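Local coordinates for protein carbonic anhydrase (Sordaria macrospora, PDB 4O1J) that probably catalyses the reversible hydration of carbon dioxide to hydrogencarbonate as a zinc-dependent, tetrameric beta-class carbonic anhydrase, at residues N79-T87 and N166-L174; A93-H101 and N177-R187. All coordinates share one frame; numbering follows the deposited sequence.

Contact 1 of 2, residues N79-T87 and N166-L174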
# COMPACT_ATOMS: atom_id res chain seq x y z
N ASN A 79 -8.40 6.89 -9.07
CA ASN A 79 -8.59 6.76 -7.63
C ASN A 79 -9.20 8.02 -7.05
O ASN A 79 -9.55 8.95 -7.77
CB ASN A 79 -7.26 6.44 -6.95
CG ASN A 79 -6.20 7.49 -7.19
OD1 ASN A 79 -6.36 8.67 -6.84
ND2 ASN A 79 -5.08 7.07 -7.77
N ILE A 80 -9.33 8.05 -5.73
CA ILE A 80 -9.87 9.23 -5.06
C ILE A 80 -8.96 10.44 -5.24
O ILE A 80 -7.80 10.43 -4.83
CB ILE A 80 -10.10 8.98 -3.57
CG1 ILE A 80 -11.16 7.89 -3.39
CG2 ILE A 80 -10.54 10.26 -2.87
CD1 ILE A 80 -12.48 8.19 -4.08
N ALA A 81 -9.49 11.47 -5.90
CA ALA A 81 -8.82 12.77 -6.07
C ALA A 81 -7.55 12.67 -6.91
O ALA A 81 -6.67 13.52 -6.78
CB ALA A 81 -8.51 13.38 -4.70
N ASN A 82 -7.50 11.67 -7.79
CA ASN A 82 -6.36 11.40 -8.69
C ASN A 82 -4.99 11.63 -8.07
O ASN A 82 -4.16 12.35 -8.62
CB ASN A 82 -6.47 12.25 -9.97
CG ASN A 82 -6.73 13.72 -9.71
OD1 ASN A 82 -7.89 14.15 -9.57
ND2 ASN A 82 -5.67 14.51 -9.65
N ILE A 83 -4.76 10.99 -6.93
CA ILE A 83 -3.53 11.19 -6.19
C ILE A 83 -2.45 10.19 -6.60
O ILE A 83 -2.68 8.99 -6.60
CB ILE A 83 -3.79 11.07 -4.68
CG1 ILE A 83 -4.58 12.29 -4.19
CG2 ILE A 83 -2.48 10.92 -3.91
CD1 ILE A 83 -4.91 12.27 -2.71
N VAL A 84 -1.28 10.72 -6.95
CA VAL A 84 -0.15 9.87 -7.29
C VAL A 84 0.86 9.87 -6.14
O VAL A 84 1.59 10.84 -5.93
CB VAL A 84 0.56 10.33 -8.57
CG1 VAL A 84 1.66 9.34 -8.94
CG2 VAL A 84 -0.45 10.47 -9.71
N SER A 85 0.89 8.76 -5.42
CA SER A 85 1.76 8.62 -4.26
C SER A 85 2.98 7.78 -4.62
O SER A 85 2.86 6.78 -5.33
CB SER A 85 0.99 8.00 -3.09
OG SER A 85 1.83 7.79 -1.98
N PRO A 86 4.16 8.20 -4.17
CA PRO A 86 5.43 7.53 -4.48
C PRO A 86 5.47 6.03 -4.17
O PRO A 86 5.92 5.27 -5.02
CB PRO A 86 6.43 8.28 -3.59
CG PRO A 86 5.86 9.66 -3.51
CD PRO A 86 4.38 9.46 -3.43
N THR A 87 4.99 5.61 -3.01
CA THR A 87 5.11 4.19 -2.63
C THR A 87 3.85 3.39 -2.88
O THR A 87 3.81 2.20 -2.56
CB THR A 87 5.50 4.01 -1.14
OG1 THR A 87 4.45 4.50 -0.31
CG2 THR A 87 6.81 4.72 -0.81
N ASN A 166 -2.74 19.95 -6.49
CA ASN A 166 -2.62 18.50 -6.37
C ASN A 166 -2.14 17.87 -7.68
O ASN A 166 -1.29 16.97 -7.66
CB ASN A 166 -3.97 17.90 -5.97
CG ASN A 166 -3.90 16.40 -5.80
OD1 ASN A 166 -3.14 15.90 -4.97
ND2 ASN A 166 -4.70 15.68 -6.58
N VAL A 167 -2.64 18.37 -8.80
CA VAL A 167 -2.14 17.90 -10.09
C VAL A 167 -0.65 18.20 -10.24
O VAL A 167 0.11 17.35 -10.69
CB VAL A 167 -2.89 18.54 -11.27
CG1 VAL A 167 -2.25 18.12 -12.60
CG2 VAL A 167 -4.34 18.15 -11.24
N GLU A 168 -0.25 19.40 -9.85
CA GLU A 168 1.15 19.80 -9.97
C GLU A 168 2.07 18.88 -9.14
O GLU A 168 3.14 18.43 -9.61
CB GLU A 168 1.32 21.26 -9.55
CG GLU A 168 0.83 22.25 -10.62
CD GLU A 168 0.69 23.68 -10.10
OE1 GLU A 168 1.04 23.92 -8.93
OE2 GLU A 168 0.23 24.55 -10.87
N ALA A 169 1.64 18.57 -7.92
CA ALA A 169 2.42 17.72 -7.04
C ALA A 169 2.53 16.31 -7.62
O ALA A 169 3.62 15.69 -7.64
CB ALA A 169 1.81 17.68 -5.64
N GLY A 170 1.41 15.82 -8.14
CA GLY A 170 1.38 14.49 -8.70
C GLY A 170 2.29 14.40 -9.91
O GLY A 170 2.96 13.38 -10.12
N ILE A 171 2.34 15.47 -10.69
CA ILE A 171 3.25 15.54 -11.82
C ILE A 171 4.69 15.42 -11.34
O ILE A 171 5.45 14.62 -11.88
CB ILE A 171 3.08 16.84 -12.63
CG1 ILE A 171 1.77 16.82 -13.41
CG2 ILE A 171 4.23 17.02 -13.60
CD1 ILE A 171 1.73 15.78 -14.51
N LYS A 172 5.05 16.17 -10.30
CA LYS A 172 6.42 16.06 -9.75
C LYS A 172 6.78 14.61 -9.38
O LYS A 172 7.86 14.10 -9.74
CB LYS A 172 6.58 16.97 -8.53
CG LYS A 172 6.52 18.45 -8.88
CD LYS A 172 6.55 19.32 -7.64
CE LYS A 172 6.25 20.77 -7.98
NZ LYS A 172 6.15 21.62 -6.76
N VAL A 173 5.84 13.94 -8.70
CA VAL A 173 6.04 12.54 -8.34
C VAL A 173 6.23 11.63 -9.57
O VAL A 173 7.15 10.80 -9.60
CB VAL A 173 4.87 12.00 -7.50
CG1 VAL A 173 5.04 10.50 -7.23
CG2 VAL A 173 4.76 12.76 -6.19
N LEU A 174 5.37 11.80 -10.58
CA LEU A 174 5.48 11.06 -11.83
C LEU A 174 6.84 11.28 -12.52
O LEU A 174 7.42 10.37 -13.12
CB LEU A 174 4.36 11.46 -12.79
CG LEU A 174 2.92 11.07 -12.43
CD1 LEU A 174 1.92 11.68 -13.39
CD2 LEU A 174 2.78 9.56 -12.41
O HOH W 1 -6.47 17.11 -8.21

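Contact 2 of 2, residues A93-H101 and N177-R187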
# COMPACT_ATOMS: atom_id res chain seq x y z
N ALA A 93 1.87 -0.02 -10.36
CA ALA A 93 1.67 -1.16 -11.24
C ALA A 93 1.08 -0.73 -12.59
O ALA A 93 1.53 -1.19 -13.64
CB ALA A 93 0.77 -2.19 -10.57
N VAL A 94 0.10 0.17 -12.55
CA VAL A 94 -0.54 0.65 -13.77
C VAL A 94 0.47 1.42 -14.60
O VAL A 94 0.55 1.24 -15.82
CB VAL A 94 -1.77 1.54 -13.49
CG1 VAL A 94 -2.34 2.07 -14.78
CG2 VAL A 94 -2.83 0.78 -12.70
N ILE A 95 1.25 2.27 -13.93
CA ILE A 95 2.28 3.04 -14.61
C ILE A 95 3.34 2.13 -15.23
O ILE A 95 3.72 2.32 -16.39
CB ILE A 95 2.97 4.02 -13.66
CG1 ILE A 95 1.98 5.05 -13.13
CG2 ILE A 95 4.14 4.71 -14.36
CD1 ILE A 95 2.55 5.95 -12.07
N GLU A 96 3.79 1.13 -14.48
CA GLU A 96 4.80 0.22 -15.01
C GLU A 96 4.30 -0.54 -16.22
O GLU A 96 5.01 -0.66 -17.21
CB GLU A 96 5.27 -0.79 -13.96
CG GLU A 96 6.65 -0.51 -13.41
CD GLU A 96 7.00 -1.39 -12.21
OE1 GLU A 96 7.65 -0.90 -11.27
OE2 GLU A 96 6.63 -2.59 -12.24
N TYR A 97 3.07 -1.04 -16.14
CA TYR A 97 2.51 -1.81 -17.25
C TYR A 97 2.30 -0.93 -18.47
O TYR A 97 2.55 -1.34 -19.61
CB TYR A 97 1.20 -2.48 -16.84
CG TYR A 97 0.82 -3.62 -17.76
CD1 TYR A 97 1.29 -4.90 -17.53
CD2 TYR A 97 -0.01 -3.41 -18.86
CE1 TYR A 97 0.96 -5.95 -18.36
CE2 TYR A 97 -0.35 -4.46 -19.71
CZ TYR A 97 0.13 -5.73 -19.45
OH TYR A 97 -0.19 -6.79 -20.27
N ALA A 98 1.84 0.30 -18.23
CA ALA A 98 1.55 1.23 -19.32
C ALA A 98 2.82 1.69 -20.03
O ALA A 98 2.85 1.79 -21.26
CB ALA A 98 0.78 2.43 -18.78
N VAL A 99 3.87 1.96 -19.27
CA VAL A 99 5.07 2.56 -19.82
C VAL A 99 6.05 1.51 -20.35
O VAL A 99 6.63 1.69 -21.42
CB VAL A 99 5.79 3.44 -18.76
CG1 VAL A 99 7.14 3.92 -19.28
CG2 VAL A 99 4.92 4.64 -18.39
N ALA A 100 6.21 0.41 -19.63
CA ALA A 100 7.22 -0.58 -20.01
C ALA A 100 6.70 -1.72 -20.89
O ALA A 100 7.48 -2.40 -21.56
CB ALA A 100 7.88 -1.15 -18.76
N HIS A 101 5.38 -1.92 -20.92
CA HIS A 101 4.84 -3.05 -21.67
C HIS A 101 4.03 -2.62 -22.88
O HIS A 101 4.20 -3.17 -23.98
CB HIS A 101 3.97 -3.93 -20.77
CG HIS A 101 4.76 -4.69 -19.74
ND1 HIS A 101 5.37 -4.08 -18.67
CD2 HIS A 101 5.06 -6.01 -19.65
CE1 HIS A 101 6.00 -4.99 -17.95
NE2 HIS A 101 5.83 -6.17 -18.52
N ASN A 177 9.43 9.26 -10.87
CA ASN A 177 9.29 7.82 -11.09
C ASN A 177 10.38 7.32 -12.04
O ASN A 177 10.60 7.92 -13.09
CB ASN A 177 7.91 7.51 -11.66
CG ASN A 177 7.68 6.04 -11.85
OD1 ASN A 177 8.25 5.41 -12.75
ND2 ASN A 177 6.80 5.47 -11.04
N PRO A 178 11.06 6.22 -11.67
CA PRO A 178 12.19 5.72 -12.46
C PRO A 178 11.81 5.23 -13.87
O PRO A 178 12.55 5.48 -14.82
CB PRO A 178 12.71 4.54 -11.62
CG PRO A 178 12.09 4.69 -10.29
CD PRO A 178 10.79 5.38 -10.50
N THR A 179 10.68 4.53 -13.99
CA THR A 179 10.26 4.00 -15.28
C THR A 179 9.89 5.13 -16.23
O THR A 179 10.22 5.10 -17.43
CB THR A 179 9.04 3.07 -15.13
OG1 THR A 179 9.31 2.09 -14.12
CG2 THR A 179 8.74 2.39 -16.45
N ILE A 180 9.25 6.14 -15.67
CA ILE A 180 8.81 7.29 -16.44
C ILE A 180 10.02 8.08 -16.86
O ILE A 180 10.13 8.49 -18.01
CB ILE A 180 7.84 8.17 -15.62
CG1 ILE A 180 6.48 7.48 -15.49
CG2 ILE A 180 7.67 9.54 -16.26
CD1 ILE A 180 5.49 8.20 -14.62
N ARG A 181 10.97 8.22 -15.94
CA ARG A 181 12.17 9.01 -16.16
C ARG A 181 13.08 8.38 -17.22
O ARG A 181 13.62 9.07 -18.10
CB ARG A 181 12.90 9.14 -14.82
CG ARG A 181 14.12 10.03 -14.81
CD ARG A 181 14.70 10.08 -13.40
NE ARG A 181 14.01 11.03 -12.53
CZ ARG A 181 14.53 12.20 -12.15
NH1 ARG A 181 15.73 12.56 -12.58
NH2 ARG A 181 13.84 13.01 -11.35
N GLU A 182 13.20 7.06 -17.17
CA GLU A 182 13.96 6.34 -18.19
C GLU A 182 13.29 6.47 -19.54
O GLU A 182 13.93 6.82 -20.53
CB GLU A 182 14.11 4.87 -17.81
CG GLU A 182 15.03 4.63 -16.63
CD GLU A 182 15.05 3.17 -16.20
OE1 GLU A 182 15.68 2.86 -15.17
OE2 GLU A 182 14.44 2.34 -16.92
N ALA A 183 11.97 6.26 -19.56
CA ALA A 183 11.23 6.29 -20.82
C ALA A 183 11.28 7.69 -21.44
O ALA A 183 11.24 7.83 -22.67
CB ALA A 183 9.80 5.86 -20.59
N ILE A 184 11.38 8.71 -20.60
CA ILE A 184 11.55 10.07 -21.10
C ILE A 184 12.93 10.17 -21.73
O ILE A 184 13.09 10.71 -22.83
CB ILE A 184 11.42 11.12 -19.99
CG1 ILE A 184 10.02 11.10 -19.40
CG2 ILE A 184 11.72 12.50 -20.54
CD1 ILE A 184 9.83 12.02 -18.22
N ALA A 185 13.93 9.61 -21.05
CA ALA A 185 15.31 9.74 -21.50
C ALA A 185 15.59 9.04 -22.82
O ALA A 185 16.41 9.51 -23.61
CB ALA A 185 16.25 9.22 -20.43
N GLU A 186 14.92 7.91 -23.07
CA GLU A 186 15.23 7.12 -24.27
C GLU A 186 14.14 7.04 -25.34
O GLU A 186 14.45 6.80 -26.51
CB GLU A 186 15.64 5.71 -23.87
CG GLU A 186 14.83 5.10 -22.76
CD GLU A 186 15.71 4.34 -21.80
OE1 GLU A 186 16.94 4.59 -21.82
OE2 GLU A 186 15.19 3.47 -21.07
N ARG A 187 12.88 7.22 -24.96
CA ARG A 187 11.76 7.11 -25.90
C ARG A 187 11.05 8.43 -26.15
O ARG A 187 10.18 8.51 -27.02
CB ARG A 187 10.70 6.12 -25.41
CG ARG A 187 11.01 4.65 -25.54
CD ARG A 187 9.89 3.89 -24.87
NE ARG A 187 8.66 4.69 -24.92
CZ ARG A 187 7.61 4.50 -24.13
NH1 ARG A 187 7.62 3.52 -23.23
NH2 ARG A 187 6.54 5.28 -24.26

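Contact 1 of 2, residues N79-T87 and N166-L174
N166, on the buried side of helix 155-176, reaches with its amide into the turn at A81 and N82 that follows strand 74-79. Its CG stands anti to the backbone N (chi1 -178°), which sends the side chain straight out to the loop and places ND2 2.9 Å from A81 O. The amide of N82 comes in obliquely, its plane turned 51° from that of N166. The two ND2 atoms, 3.4 Å apart, are both donors and cannot bond each other; a shared water accepts from each, at 3.1 Å from N82 ND2 and 2.8 Å from N166 ND2, and so satisfies one N-H of both. With an alanine in place of N166, the water would probably lose one of its two donors and A81 O the amide beside it. OD1 of N166 faces CG1 of I83. V167 brings its CG2 methyl near N82 ND2. At G170 the helix has no side chain, and the loop comes close, with V84 CA 5.1 Å from G170 CA. One turn on, V173 straddles V84 O with both methyls, while its CG1 also meets P86 CG at 3.9 Å, crossing the rigid ring at about a right angle. L174 then brings CD2 across V84 CG1 at 3.7 Å; I54 and L109 of the central sheet complete this apolar pocket. The contact therefore divides in two: aliphatic groups surround the buried V84 side chain, whereas at the polar turn, where N82 also packs on the zinc ligand C56, a water bridges two side-chain amides.

Contact 2 of 2, residues A93-H101 and N177-R187
The 93-100 part of helix 89-100 and helix 178-187 run nearly parallel, 20° apart with axes 9.7 Å from each other at closest, and their backbones come nearest where E96 faces T179 and V99 faces I180. V99 is the knob of this interface, its side chain sitting among T179, I180, A183 and R187. With CG1 anti to the backbone N (chi1 173°), that methyl points between CG2 of T179, at 3.6 Å, and CB of A183, at 3.5 Å; the small side chains of these two suit the place where the branched valine comes closest. One turn earlier, I95 lays CG2 across the end of I180, 3.8 Å from CD1, the two side chains at about a right angle. E96 offers T179 its aliphatic part, CG lying 3.8 Å from OG1, while its OE2 accepts from V130 N of the third subunit. At the far end, R187 bends at chi3 so that NH1 makes a weak bond to V99 O (2.8 Å, 122°), with CB of A183 above one guanidinium face, near the rim. At the start of helix 178-187, N177 is the N-cap: its OD1 accepts from T179 N, weakly, and from I180 N at 3.2 Å. L174 of helix 155-176 packs on both I95 and I180, L189 on V99 and A183, and an adjacent face of helix 89-100 lies against strands 51-56 and 74-79 through V94 and A98.

Overall arrangement
Contact 1 and contact 2 have centres about 16 Å apart and are joined through L174, at the end of the helical segment of contact 1: its CD2 lies 3.6 Å from I95 CD1 of contact 2, and its main-chain O also packs on I180. Helix 178-187 follows helix 155-176 directly, so two successive helices, broken at N177, pack first on the loop 79-87 and then on helix 89-100, which that loop leads into. Contact 1 is nearer the catalytic metal, with the N82 side chain about 5 Å from the zinc ion held by C56, H112 and C115. Contact 2 lies away from that site, its centre about 17 Å from the chain centre, and both contacts touch the third subunit.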